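Local structure of bacteriocin (Streptococcus pyogenes, 2FU2) at residues S12-E17 with K67-L72; E6-L11 with E32-L37. The protein probably acts as a bacteriocin immunity protein, protecting the producing cell from its own antimicrobial peptide. All blocks are in the same frame, centred on the assembly; numbering follows the deposited sequence.

Interaction 1 (S12-E17 with K67-L72); sequences SKVYSE and KSIFDL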
ATOM      1  N   SER A  12      -5.550   3.921  -1.021  1.00 30.21           N
ATOM      2  CA  SER A  12      -5.949   5.312  -0.770  1.00 32.27           C
ATOM      3  C   SER A  12      -6.191   5.495   0.713  1.00 32.78           C
ATOM      4  O   SER A  12      -5.881   6.559   1.275  1.00 33.89           O
ATOM      5  CB  SER A  12      -7.211   5.713  -1.546  1.00 32.80           C
ATOM      6  OG  SER A  12      -6.894   5.682  -2.922  1.00 36.04           O
ATOM      7  N   LYS A  13      -6.778   4.458   1.316  1.00 32.76           N
ATOM      8  CA  LYS A  13      -7.018   4.401   2.752  1.00 32.25           C
ATOM      9  C   LYS A  13      -5.715   4.515   3.521  1.00 31.76           C
ATOM     10  O   LYS A  13      -5.604   5.304   4.441  1.00 33.11           O
ATOM     11  CB  LYS A  13      -7.727   3.114   3.133  1.00 30.82           C
ATOM     12  CG  LYS A  13      -8.453   3.268   4.500  1.00 34.05           C
ATOM     13  CD  LYS A  13      -8.875   1.953   5.090  1.00 36.49           C
ATOM     14  CE  LYS A  13     -10.304   1.878   5.086  1.00 40.28           C
ATOM     15  NZ  LYS A  13     -10.681   3.250   5.501  1.00 44.89           N
ATOM     16  N   VAL A  14      -4.727   3.721   3.146  1.00 31.54           N
ATOM     17  CA  VAL A  14      -3.376   3.864   3.717  1.00 31.65           C
ATOM     18  C   VAL A  14      -2.762   5.280   3.493  1.00 32.99           C
ATOM     19  O   VAL A  14      -2.304   5.962   4.453  1.00 34.08           O
ATOM     20  CB  VAL A  14      -2.417   2.778   3.157  1.00 30.90           C
ATOM     21  CG1 VAL A  14      -0.994   3.101   3.502  1.00 28.99           C
ATOM     22  CG2 VAL A  14      -2.828   1.386   3.685  1.00 26.34           C
ATOM     23  N   TYR A  15      -2.773   5.721   2.246  1.00 31.80           N
ATOM     24  CA  TYR A  15      -2.316   7.080   1.907  1.00 32.26           C
ATOM     25  C   TYR A  15      -2.921   8.169   2.817  1.00 32.94           C
ATOM     26  O   TYR A  15      -2.208   8.995   3.302  1.00 32.33           O
ATOM     27  CB  TYR A  15      -2.602   7.358   0.421  1.00 31.46           C
ATOM     28  CG  TYR A  15      -2.284   8.753  -0.046  1.00 31.16           C
ATOM     29  CD1 TYR A  15      -1.014   9.077  -0.490  1.00 28.73           C
ATOM     30  CD2 TYR A  15      -3.291   9.718  -0.120  1.00 30.38           C
ATOM     31  CE1 TYR A  15      -0.712  10.335  -0.875  1.00 30.81           C
ATOM     32  CE2 TYR A  15      -3.020  11.004  -0.557  1.00 31.63           C
ATOM     33  CZ  TYR A  15      -1.718  11.313  -0.934  1.00 31.61           C
ATOM     34  OH  TYR A  15      -1.427  12.590  -1.357  1.00 31.74           O
ATOM     35  N   SER A  16      -4.243   8.151   3.036  1.00 33.23           N
ATOM     36  CA  SER A  16      -4.887   9.162   3.861  1.00 34.95           C
ATOM     37  C   SER A  16      -4.459   9.138   5.342  1.00 35.15           C
ATOM     38  O   SER A  16      -4.871  10.033   6.063  1.00 34.71           O
ATOM     39  CB  SER A  16      -6.435   9.056   3.780  1.00 34.47           C
ATOM     40  OG  SER A  16      -6.881   7.825   4.403  1.00 40.95           O
ATOM     41  N   GLU A  17      -3.670   8.132   5.791  1.00 35.39           N
ATOM     42  CA  GLU A  17      -3.352   7.969   7.201  1.00 36.23           C
ATOM     43  C   GLU A  17      -2.381   9.057   7.637  1.00 36.95           C
ATOM     44  O   GLU A  17      -1.333   9.234   6.998  1.00 37.78           O
ATOM     45  CB  GLU A  17      -2.694   6.601   7.464  1.00 36.29           C
ATOM     46  CG  GLU A  17      -3.647   5.421   7.437  1.00 37.48           C
ATOM     47  CD  GLU A  17      -4.565   5.363   8.665  1.00 41.39           C
ATOM     48  OE1 GLU A  17      -4.292   5.972   9.732  1.00 41.45           O
ATOM     49  OE2 GLU A  17      -5.575   4.669   8.574  1.00 42.47           O
ATOM     50  N   LYS A  67      -4.783  -0.224  11.145  1.00 31.23           N
ATOM     51  CA  LYS A  67      -5.473  -1.360  10.554  1.00 31.57           C
ATOM     52  C   LYS A  67      -5.351  -1.362   9.030  1.00 31.14           C
ATOM     53  O   LYS A  67      -5.141  -2.421   8.423  1.00 29.84           O
ATOM     54  CB  LYS A  67      -6.963  -1.412  10.983  1.00 31.91           C
ATOM     55  CG  LYS A  67      -7.829  -2.611  10.399  1.00 33.04           C
ATOM     56  CD  LYS A  67      -9.092  -3.076  11.225  1.00 33.71           C
ATOM     57  CE  LYS A  67     -10.117  -1.918  11.610  1.00 39.56           C
ATOM     58  NZ  LYS A  67     -11.517  -2.221  12.285  1.00 36.51           N
ATOM     59  N   SER A  68      -5.472  -0.172   8.423  1.00 30.85           N
ATOM     60  CA  SER A  68      -5.499  -0.075   6.959  1.00 31.09           C
ATOM     61  C   SER A  68      -4.247  -0.658   6.312  1.00 29.98           C
ATOM     62  O   SER A  68      -4.286  -1.207   5.223  1.00 30.10           O
ATOM     63  CB  SER A  68      -5.701   1.376   6.517  1.00 31.05           C
ATOM     64  OG  SER A  68      -4.660   2.212   6.978  1.00 33.34           O
ATOM     65  N   ILE A  69      -3.141  -0.563   7.009  1.00 30.96           N
ATOM     66  CA  ILE A  69      -1.843  -1.068   6.526  1.00 31.86           C
ATOM     67  C   ILE A  69      -1.892  -2.577   6.500  1.00 31.63           C
ATOM     68  O   ILE A  69      -1.543  -3.221   5.506  1.00 31.07           O
ATOM     69  CB  ILE A  69      -0.725  -0.521   7.403  1.00 32.65           C
ATOM     70  CG1 ILE A  69      -0.700   1.019   7.254  1.00 34.81           C
ATOM     71  CG2 ILE A  69       0.645  -1.200   7.095  1.00 33.52           C
ATOM     72  CD1 ILE A  69       0.615   1.632   6.793  1.00 38.57           C
ATOM     73  N   PHE A  70      -2.403  -3.140   7.571  1.00 31.58           N
ATOM     74  CA  PHE A  70      -2.598  -4.578   7.606  1.00 32.18           C
ATOM     75  C   PHE A  70      -3.645  -5.066   6.628  1.00 32.53           C
ATOM     76  O   PHE A  70      -3.488  -6.161   6.053  1.00 32.60           O
ATOM     77  CB  PHE A  70      -2.924  -5.034   9.011  1.00 32.82           C
ATOM     78  CG  PHE A  70      -1.724  -5.011   9.953  1.00 34.33           C
ATOM     79  CD1 PHE A  70      -0.650  -5.903   9.777  1.00 35.11           C
ATOM     80  CD2 PHE A  70      -1.667  -4.086  11.015  1.00 32.83           C
ATOM     81  CE1 PHE A  70       0.477  -5.877  10.680  1.00 38.49           C
ATOM     82  CE2 PHE A  70      -0.589  -4.066  11.917  1.00 31.59           C
ATOM     83  CZ  PHE A  70       0.486  -4.945  11.755  1.00 33.49           C
ATOM     84  N   ASP A  71      -4.725  -4.287   6.466  1.00 31.41           N
ATOM     85  CA  ASP A  71      -5.724  -4.573   5.477  1.00 31.64           C
ATOM     86  C   ASP A  71      -5.169  -4.653   4.030  1.00 31.39           C
ATOM     87  O   ASP A  71      -5.295  -5.683   3.365  1.00 31.92           O
ATOM     88  CB  ASP A  71      -6.823  -3.513   5.535  1.00 32.97           C
ATOM     89  CG  ASP A  71      -7.752  -3.676   6.725  1.00 36.12           C
ATOM     90  OD1 ASP A  71      -7.673  -4.665   7.498  1.00 41.36           O
ATOM     91  OD2 ASP A  71      -8.577  -2.756   6.889  1.00 40.06           O
ATOM     92  N   LEU A  72      -4.584  -3.553   3.548  1.00 29.92           N
ATOM     93  CA  LEU A  72      -3.777  -3.543   2.342  1.00 29.53           C
ATOM     94  C   LEU A  72      -2.776  -4.685   2.269  1.00 29.30           C
ATOM     95  O   LEU A  72      -2.700  -5.416   1.273  1.00 30.68           O
ATOM     96  CB  LEU A  72      -3.000  -2.210   2.213  1.00 29.15           C
ATOM     97  CG  LEU A  72      -2.108  -2.069   0.993  1.00 27.50           C
ATOM     98  CD1 LEU A  72      -2.864  -2.394  -0.352  1.00 31.87           C
ATOM     99  CD2 LEU A  72      -1.563  -0.641   0.950  1.00 28.02           C
TER
HETATM  100  O   HOH W   1      -6.348   2.282   9.828  1.00 36.91           O
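Ser68 meets Lys13, Val14 and Glu17. Its OG donates a hydrogen bond of 3.1 Å to Glu17 OE2. The hydroxyl comes from above the carboxylate plane, 39° out of it. A chi1 of 60° sets this hydroxyl between its own backbone N and carbonyl carbon. Glu17 CG already lies beside Ser68 OG, and the bend at chi2 (-73°) turns the carboxylate so that OE2 comes to the hydroxyl. Water 1 adds a second link: it donates to Glu17 OE2 at 2.8 Å and accepts from Ser68 N at 3.0 Å. The one carboxylate oxygen is thus gripped twice, and a backbone N-H in the first turn of helix 67-78 finds its acceptor.

Lys13 lies alongside with its aliphatic part, and its CD rests 3.5 Å from Ser68 CB. Val14 fills the inner side. Its CG2 sits 3.3 Å from Ser68 O and 3.6 Å from Leu72 CD2. Its CG1 meets Ile69 CD1 at 3.9 Å, where the two side chains cross at about a right angle. Ile20 covers Val14 further, and Ile54 of helix 44-60 packs on both Ile69 and Leu72. Glu17 is also the N-cap residue of helix 18-21. The contact joins the last part of helix 4-15 and the turn after it to the first turns of helix 67-78, within an all-helical bundle consistent with the EntA_Immun family.

Interaction 2 (E6-L11 with E32-L37); sequences EILDAL and ELASQL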
ATOM      1  N   GLU A   6     -10.422  -2.645  -5.326  1.00 31.89           N
ATOM      2  CA  GLU A   6     -10.365  -2.860  -3.890  1.00 33.15           C
ATOM      3  C   GLU A   6      -8.938  -2.549  -3.447  1.00 32.40           C
ATOM      4  O   GLU A   6      -8.732  -1.934  -2.395  1.00 32.83           O
ATOM      5  CB  GLU A   6     -10.761  -4.302  -3.504  1.00 32.25           C
ATOM      6  CG  GLU A   6     -12.184  -4.607  -3.819  1.00 34.75           C
ATOM      7  CD  GLU A   6     -12.603  -6.103  -3.706  1.00 34.91           C
ATOM      8  OE1 GLU A   6     -11.924  -6.993  -4.281  1.00 36.20           O
ATOM      9  OE2 GLU A   6     -13.658  -6.368  -3.073  1.00 36.26           O
ATOM     10  N   ILE A   7      -7.955  -2.969  -4.244  1.00 31.01           N
ATOM     11  CA  ILE A   7      -6.555  -2.682  -3.901  1.00 30.52           C
ATOM     12  C   ILE A   7      -6.261  -1.161  -4.015  1.00 30.86           C
ATOM     13  O   ILE A   7      -5.586  -0.570  -3.133  1.00 30.45           O
ATOM     14  CB  ILE A   7      -5.588  -3.546  -4.741  1.00 30.86           C
ATOM     15  CG1 ILE A   7      -5.948  -5.042  -4.543  1.00 28.77           C
ATOM     16  CG2 ILE A   7      -4.040  -3.163  -4.466  1.00 29.29           C
ATOM     17  CD1 ILE A   7      -5.044  -5.974  -5.205  1.00 26.71           C
ATOM     18  N   LEU A   8      -6.804  -0.536  -5.054  1.00 29.53           N
ATOM     19  CA  LEU A   8      -6.620   0.896  -5.248  1.00 30.42           C
ATOM     20  C   LEU A   8      -7.242   1.649  -4.074  1.00 30.67           C
ATOM     21  O   LEU A   8      -6.583   2.530  -3.480  1.00 30.46           O
ATOM     22  CB  LEU A   8      -7.209   1.353  -6.568  1.00 29.58           C
ATOM     23  CG  LEU A   8      -7.044   2.843  -6.955  1.00 33.32           C
ATOM     24  CD1 LEU A   8      -5.594   3.394  -7.010  1.00 29.74           C
ATOM     25  CD2 LEU A   8      -7.711   3.092  -8.343  1.00 32.50           C
ATOM     26  N   ASP A   9      -8.469   1.263  -3.683  1.00 29.74           N
ATOM     27  CA  ASP A   9      -9.074   1.885  -2.530  1.00 30.28           C
ATOM     28  C   ASP A   9      -8.292   1.684  -1.203  1.00 31.44           C
ATOM     29  O   ASP A   9      -8.056   2.679  -0.449  1.00 32.46           O
ATOM     30  CB  ASP A   9     -10.526   1.444  -2.372  1.00 30.14           C
ATOM     31  CG  ASP A   9     -11.438   2.032  -3.446  1.00 29.09           C
ATOM     32  OD1 ASP A   9     -10.991   2.933  -4.181  1.00 27.71           O
ATOM     33  OD2 ASP A   9     -12.596   1.567  -3.554  1.00 25.74           O
ATOM     34  N   ALA A  10      -7.884   0.419  -0.931  1.00 31.15           N
ATOM     35  CA  ALA A  10      -6.973   0.106   0.153  1.00 31.02           C
ATOM     36  C   ALA A  10      -5.691   0.939   0.167  1.00 30.56           C
ATOM     37  O   ALA A  10      -5.300   1.430   1.240  1.00 31.53           O
ATOM     38  CB  ALA A  10      -6.644  -1.408   0.196  1.00 31.48           C
ATOM     39  N   LEU A  11      -5.030   1.108  -0.973  1.00 29.30           N
ATOM     40  CA  LEU A  11      -3.916   2.116  -1.068  1.00 28.21           C
ATOM     41  C   LEU A  11      -4.327   3.499  -0.654  1.00 28.96           C
ATOM     42  O   LEU A  11      -3.526   4.186   0.022  1.00 28.57           O
ATOM     43  CB  LEU A  11      -3.376   2.251  -2.476  1.00 25.99           C
ATOM     44  CG  LEU A  11      -2.579   1.007  -2.777  1.00 26.36           C
ATOM     45  CD1 LEU A  11      -2.558   0.665  -4.226  1.00 28.23           C
ATOM     46  CD2 LEU A  11      -1.120   1.176  -2.227  1.00 23.50           C
ATOM     47  N   GLU A  32       2.745   6.710  -5.622  1.00 30.46           N
ATOM     48  CA  GLU A  32       3.211   6.301  -6.926  1.00 30.89           C
ATOM     49  C   GLU A  32       2.678   4.956  -7.366  1.00 30.58           C
ATOM     50  O   GLU A  32       2.350   4.765  -8.506  1.00 30.85           O
ATOM     51  CB  GLU A  32       4.726   6.286  -6.974  1.00 29.54           C
ATOM     52  CG  GLU A  32       5.295   7.644  -6.969  1.00 34.48           C
ATOM     53  CD  GLU A  32       6.808   7.694  -7.264  1.00 42.53           C
ATOM     54  OE1 GLU A  32       7.334   6.752  -7.923  1.00 45.56           O
ATOM     55  OE2 GLU A  32       7.461   8.696  -6.860  1.00 43.47           O
ATOM     56  N   LEU A  33       2.648   4.010  -6.443  1.00 31.20           N
ATOM     57  CA  LEU A  33       2.073   2.726  -6.669  1.00 32.03           C
ATOM     58  C   LEU A  33       0.576   2.881  -7.016  1.00 32.30           C
ATOM     59  O   LEU A  33       0.100   2.310  -8.028  1.00 31.26           O
ATOM     60  CB  LEU A  33       2.296   1.842  -5.421  1.00 32.34           C
ATOM     61  CG  LEU A  33       3.795   1.668  -5.095  1.00 34.22           C
ATOM     62  CD1 LEU A  33       4.139   0.814  -3.842  1.00 30.18           C
ATOM     63  CD2 LEU A  33       4.531   1.078  -6.318  1.00 37.60           C
ATOM     64  N   ALA A  34      -0.169   3.652  -6.216  1.00 32.32           N
ATOM     65  CA  ALA A  34      -1.623   3.867  -6.518  1.00 32.80           C
ATOM     66  C   ALA A  34      -1.791   4.507  -7.890  1.00 34.90           C
ATOM     67  O   ALA A  34      -2.700   4.111  -8.625  1.00 35.83           O
ATOM     68  CB  ALA A  34      -2.302   4.676  -5.486  1.00 31.49           C
ATOM     69  N   SER A  35      -0.917   5.448  -8.290  1.00 35.42           N
ATOM     70  CA  SER A  35      -1.032   6.024  -9.629  1.00 35.87           C
ATOM     71  C   SER A  35      -0.750   5.021 -10.726  1.00 36.21           C
ATOM     72  O   SER A  35      -1.367   5.082 -11.795  1.00 36.00           O
ATOM     73  CB  SER A  35      -0.098   7.202  -9.833  1.00 36.31           C
ATOM     74  OG  SER A  35      -0.206   8.058  -8.702  1.00 41.98           O
ATOM     75  N   GLN A  36       0.209   4.131 -10.500  1.00 35.89           N
ATOM     76  CA  GLN A  36       0.531   3.153 -11.512  1.00 36.43           C
ATOM     77  C   GLN A  36      -0.650   2.202 -11.708  1.00 36.18           C
ATOM     78  O   GLN A  36      -1.004   1.859 -12.826  1.00 34.62           O
ATOM     79  CB  GLN A  36       1.822   2.431 -11.152  1.00 35.03           C
ATOM     80  CG  GLN A  36       2.148   1.271 -12.095  1.00 37.52           C
ATOM     81  CD  GLN A  36       3.412   0.457 -11.667  1.00 39.50           C
ATOM     82  OE1 GLN A  36       3.675  -0.652 -12.201  1.00 41.50           O
ATOM     83  NE2 GLN A  36       4.187   1.005 -10.706  1.00 38.95           N
ATOM     84  N   LEU A  37      -1.243   1.778 -10.600  1.00 36.69           N
ATOM     85  CA  LEU A  37      -2.432   0.937 -10.595  1.00 38.03           C
ATOM     86  C   LEU A  37      -3.566   1.630 -11.322  1.00 39.32           C
ATOM     87  O   LEU A  37      -4.142   1.103 -12.275  1.00 39.39           O
ATOM     88  CB  LEU A  37      -2.909   0.718  -9.168  1.00 36.53           C
ATOM     89  CG  LEU A  37      -3.410  -0.645  -8.718  1.00 37.34           C
ATOM     90  CD1 LEU A  37      -4.237  -0.510  -7.462  1.00 37.49           C
ATOM     91  CD2 LEU A  37      -4.181  -1.384  -9.776  1.00 36.00           C
TER
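Leu37 reaches across from helix 24-40 and puts one methyl, CD1, among three residues of helix 4-15. That methyl lies 3.5 Å from Leu8 N and 3.6 Å from Leu8 CB. It also touches Ile7 CG2 at 4.0 Å and Leu11 CD1 at 3.8 Å. It therefore rests on the backbone of helix 4-15 as well as on side chains. The Leu37 side chain crosses that of Ile7 at about a right angle and that of Leu11 at a slant.

Ala34 lies one turn earlier and meets Leu8 and Leu11 with its CB. Leu8 CD1 sits 3.4 Å from Ala34 O and 3.8 Å from Ala34 CB. Leu8 CG is anti to its backbone N (chi1 -177°), and this carries the branch over to helix 24-40. Leu11 CG lies beside its own backbone N (chi1 -73°). Leu11 CB rests 4.0 Å from Ala34 CB, while its CD1 goes to Leu37 and to Ala34 CA.

The two short helical segments run antiparallel, at 155° between their directions, with axes 9.7 Å apart. This is the packing of neighbouring antiparallel helices in a helical bundle, the fold of this small protein. No hydrogen bond crosses between the segments. The side chains that meet are all apolar, and some of their methyls lie on backbone atoms.

Other parts of the bundle close round it. Met42, in the loop after helix 24-40, touches both Ile7 and Leu37, and Leu46 of helix 44-60 also packs on Leu37. On the side of helix 67-78, Leu72 touches Leu11 and Val76 touches Ile7.

From the N terminus, helix 4-15 and the turn after it supply the first segment of both contacts: 6-11 for interaction 2, then 12-17 for interaction 1. Interaction 2 closes the shorter loop, with 20 residues between its segments, when helix 24-40 returns beside helix 4-15. Interaction 1 closes after 49 residues, at the start of helix 67-78. The segments alternate along the chain, so the two loops cross. Helix 4-15 is thus tied to both helix 24-40 and helix 67-78. The contacts, centred 11 Å apart, meet at Leu72: its CD2 lies 3.7 Å from Leu11 CD2, and its CD1 lies 3.9 Å from Ala10 CB.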